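Local atomic coordinates of elongation factor G (Thermus thermophilus, PDB entry 2DY1), a protein that binds GTP with a magnesium ion and probably acts as a translation elongation factor with GTPase activity. Residues 493-498 against 535-540. Numbering follows the deposited sequence.
Sequences YGFEWR and AIVYNG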
ATOM      1  N   TYR A 493      -9.777  33.834  -6.256  1.00 28.38           N
ATOM      2  CA  TYR A 493     -10.939  34.211  -7.044  1.00 24.44           C
ATOM      3  C   TYR A 493     -11.974  34.947  -6.210  1.00 28.28           C
ATOM      4  O   TYR A 493     -12.200  34.631  -5.041  1.00 24.46           O
ATOM      5  CB  TYR A 493     -11.588  32.971  -7.674  1.00 26.04           C
ATOM      6  CG  TYR A 493     -12.950  33.229  -8.284  1.00 24.75           C
ATOM      7  CD1 TYR A 493     -14.112  33.056  -7.537  1.00 25.58           C
ATOM      8  CD2 TYR A 493     -13.071  33.684  -9.600  1.00 30.18           C
ATOM      9  CE1 TYR A 493     -15.370  33.330  -8.084  1.00 22.72           C
ATOM     10  CE2 TYR A 493     -14.322  33.963 -10.157  1.00 23.67           C
ATOM     11  CZ  TYR A 493     -15.462  33.784  -9.394  1.00 26.88           C
ATOM     12  OH  TYR A 493     -16.697  34.071  -9.934  1.00 25.34           O
ATOM     13  N   GLY A 494     -12.612  35.929  -6.838  1.00 23.33           N
ATOM     14  CA  GLY A 494     -13.646  36.687  -6.176  1.00 22.31           C
ATOM     15  C   GLY A 494     -14.565  37.270  -7.232  1.00 18.49           C
ATOM     16  O   GLY A 494     -14.106  37.656  -8.300  1.00 19.60           O
ATOM     17  N   PHE A 495     -15.859  37.298  -6.942  1.00 19.81           N
ATOM     18  CA  PHE A 495     -16.835  37.884  -7.853  1.00 18.74           C
ATOM     19  C   PHE A 495     -17.536  38.977  -7.063  1.00 19.46           C
ATOM     20  O   PHE A 495     -18.024  38.737  -5.954  1.00 21.91           O
ATOM     21  CB  PHE A 495     -17.871  36.855  -8.305  1.00 18.65           C
ATOM     22  CG  PHE A 495     -18.947  37.431  -9.176  1.00 17.51           C
ATOM     23  CD1 PHE A 495     -18.734  37.609 -10.537  1.00 17.91           C
ATOM     24  CD2 PHE A 495     -20.163  37.831  -8.625  1.00 20.56           C
ATOM     25  CE1 PHE A 495     -19.725  38.181 -11.340  1.00 17.99           C
ATOM     26  CE2 PHE A 495     -21.154  38.403  -9.420  1.00 19.90           C
ATOM     27  CZ  PHE A 495     -20.929  38.576 -10.781  1.00 20.17           C
ATOM     28  N   GLU A 496     -17.577  40.179  -7.631  1.00 17.38           N
ATOM     29  CA  GLU A 496     -18.230  41.311  -6.977  1.00 17.30           C
ATOM     30  C   GLU A 496     -19.357  41.880  -7.815  1.00 16.11           C
ATOM     31  O   GLU A 496     -19.145  42.248  -8.962  1.00 18.49           O
ATOM     32  CB  GLU A 496     -17.228  42.449  -6.723  1.00 20.69           C
ATOM     33  CG  GLU A 496     -16.362  42.299  -5.496  1.00 28.93           C
ATOM     34  CD  GLU A 496     -15.392  43.460  -5.353  1.00 26.04           C
ATOM     35  OE1 GLU A 496     -15.733  44.584  -5.797  1.00 26.15           O
ATOM     36  OE2 GLU A 496     -14.302  43.249  -4.793  1.00 34.55           O
ATOM     37  N   TRP A 497     -20.553  41.948  -7.248  1.00 16.82           N
ATOM     38  CA  TRP A 497     -21.677  42.558  -7.942  1.00 14.75           C
ATOM     39  C   TRP A 497     -21.657  44.027  -7.528  1.00 15.71           C
ATOM     40  O   TRP A 497     -21.874  44.357  -6.355  1.00 18.35           O
ATOM     41  CB  TRP A 497     -22.976  41.934  -7.480  1.00 16.67           C
ATOM     42  CG  TRP A 497     -24.192  42.382  -8.196  1.00 17.75           C
ATOM     43  CD1 TRP A 497     -25.241  43.077  -7.667  1.00 21.46           C
ATOM     44  CD2 TRP A 497     -24.572  42.032  -9.529  1.00 16.03           C
ATOM     45  NE1 TRP A 497     -26.259  43.169  -8.580  1.00 20.77           N
ATOM     46  CE2 TRP A 497     -25.876  42.534  -9.734  1.00 17.16           C
ATOM     47  CE3 TRP A 497     -23.939  41.333 -10.569  1.00 15.56           C
ATOM     48  CZ2 TRP A 497     -26.566  42.355 -10.938  1.00 18.29           C
ATOM     49  CZ3 TRP A 497     -24.622  41.154 -11.766  1.00 18.87           C
ATOM     50  CH2 TRP A 497     -25.924  41.661 -11.940  1.00 17.51           C
ATOM     51  N   ARG A 498     -21.382  44.914  -8.476  1.00 13.99           N
ATOM     52  CA  ARG A 498     -21.354  46.342  -8.180  1.00 15.35           C
ATOM     53  C   ARG A 498     -22.315  47.089  -9.092  1.00 16.17           C
ATOM     54  O   ARG A 498     -22.119  48.254  -9.405  1.00 15.44           O
ATOM     55  CB  ARG A 498     -19.928  46.895  -8.333  1.00 15.34           C
ATOM     56  CG  ARG A 498     -18.954  46.362  -7.280  1.00 17.29           C
ATOM     57  CD  ARG A 498     -19.299  46.906  -5.888  1.00 17.93           C
ATOM     58  NE  ARG A 498     -18.374  46.421  -4.869  1.00 21.03           N
ATOM     59  CZ  ARG A 498     -18.485  45.258  -4.229  1.00 23.26           C
ATOM     60  NH1 ARG A 498     -19.494  44.420  -4.489  1.00 23.36           N
ATOM     61  NH2 ARG A 498     -17.579  44.931  -3.317  1.00 24.07           N
ATOM     62  N   ALA A 535     -13.358  39.439 -10.296  1.00 16.10           N
ATOM     63  CA  ALA A 535     -14.224  39.857 -11.386  1.00 14.74           C
ATOM     64  C   ALA A 535     -15.285  40.781 -10.793  1.00 16.54           C
ATOM     65  O   ALA A 535     -16.042  40.387  -9.902  1.00 19.07           O
ATOM     66  CB  ALA A 535     -14.887  38.636 -12.038  1.00 16.91           C
ATOM     67  N   ILE A 536     -15.332  42.006 -11.300  1.00 16.04           N
ATOM     68  CA  ILE A 536     -16.278  43.012 -10.841  1.00 15.25           C
ATOM     69  C   ILE A 536     -17.238  43.382 -11.976  1.00 15.04           C
ATOM     70  O   ILE A 536     -16.804  43.851 -13.035  1.00 15.50           O
ATOM     71  CB  ILE A 536     -15.517  44.284 -10.391  1.00 17.64           C
ATOM     72  CG1 ILE A 536     -14.509  43.927  -9.288  1.00 19.39           C
ATOM     73  CG2 ILE A 536     -16.506  45.323  -9.882  1.00 17.13           C
ATOM     74  CD1 ILE A 536     -13.607  45.090  -8.878  1.00 23.67           C
ATOM     75  N   VAL A 537     -18.537  43.153 -11.764  1.00 14.61           N
ATOM     76  CA  VAL A 537     -19.541  43.517 -12.767  1.00 13.41           C
ATOM     77  C   VAL A 537     -20.068  44.851 -12.263  1.00 15.05           C
ATOM     78  O   VAL A 537     -20.709  44.924 -11.206  1.00 15.06           O
ATOM     79  CB  VAL A 537     -20.639  42.449 -12.859  1.00 16.77           C
ATOM     80  CG1 VAL A 537     -21.797  42.943 -13.772  1.00 16.01           C
ATOM     81  CG2 VAL A 537     -20.024  41.173 -13.429  1.00 19.45           C
ATOM     82  N   TYR A 538     -19.787  45.906 -13.026  1.00 14.95           N
ATOM     83  CA  TYR A 538     -20.102  47.254 -12.580  1.00 15.34           C
ATOM     84  C   TYR A 538     -21.076  48.090 -13.377  1.00 16.48           C
ATOM     85  O   TYR A 538     -21.423  49.191 -12.962  1.00 14.62           O
ATOM     86  CB  TYR A 538     -18.797  48.031 -12.433  1.00 15.71           C
ATOM     87  CG  TYR A 538     -18.052  48.276 -13.732  1.00 16.09           C
ATOM     88  CD1 TYR A 538     -17.163  47.325 -14.258  1.00 14.68           C
ATOM     89  CD2 TYR A 538     -18.230  49.468 -14.434  1.00 14.67           C
ATOM     90  CE1 TYR A 538     -16.480  47.577 -15.449  1.00 19.14           C
ATOM     91  CE2 TYR A 538     -17.557  49.722 -15.616  1.00 17.27           C
ATOM     92  CZ  TYR A 538     -16.683  48.776 -16.120  1.00 19.94           C
ATOM     93  OH  TYR A 538     -16.019  49.039 -17.293  1.00 20.61           O
ATOM     94  N   ASN A 539     -21.501  47.593 -14.533  1.00 16.42           N
ATOM     95  CA  ASN A 539     -22.457  48.336 -15.338  1.00 15.90           C
ATOM     96  C   ASN A 539     -23.012  47.335 -16.352  1.00 14.95           C
ATOM     97  O   ASN A 539     -22.537  46.195 -16.444  1.00 13.85           O
ATOM     98  CB  ASN A 539     -21.752  49.517 -16.039  1.00 14.48           C
ATOM     99  CG  ASN A 539     -22.726  50.531 -16.643  1.00 15.45           C
ATOM    100  OD1 ASN A 539     -22.329  51.379 -17.458  1.00 20.54           O
ATOM    101  ND2 ASN A 539     -23.982  50.464 -16.237  1.00 12.14           N
ATOM    102  N   GLY A 540     -24.029  47.750 -17.091  1.00 14.60           N
ATOM    103  CA  GLY A 540     -24.625  46.864 -18.076  1.00 15.33           C
ATOM    104  C   GLY A 540     -26.040  47.335 -18.332  1.00 20.33           C
ATOM    105  O   GLY A 540     -26.431  48.436 -17.923  1.00 16.98           O
TER
HETATM  106  O   HOH W   1     -20.436  50.108 -10.362  1.00 19.86           O
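E496 N donates to A535 O at 2.7 Å, and A535 N to G494 O at 2.8 Å, gripping A535 at both backbone polar groups. Two more rungs follow, V537 N to E496 O and R498 N to V537 O, in the parallel ladder joining strands 494-497 and 533-541. Past its end a water donates to both R498 O and Y538 O. On one face E496 and I536 lie side by side, E496 OE1 3.8 Å from I536 CG1. R498 CG, set anti to its carbonyl carbon (chi1 -68°), lies 3.7 Å from I536 CG2; the bend at chi2 then carries the guanidinium back over E496. R498 NH2 and E496 OE1 pair by charge alone, 3.1 Å apart; R498 NH1 donates to W497 O. A serine in place of I536 would probably leave R498 CG and the E496 side chain without the branches they rest on. On the other face V537 meets F495 CE1 through CG2 (3.7 Å) and W497 CZ3 through CG1 (3.9 Å). This is the parallel pair of a beta-alpha-beta unit in domain IV: backbone bonds set the register, one face carries charges over an aliphatic base, and the other turns both rings to helix 509-520.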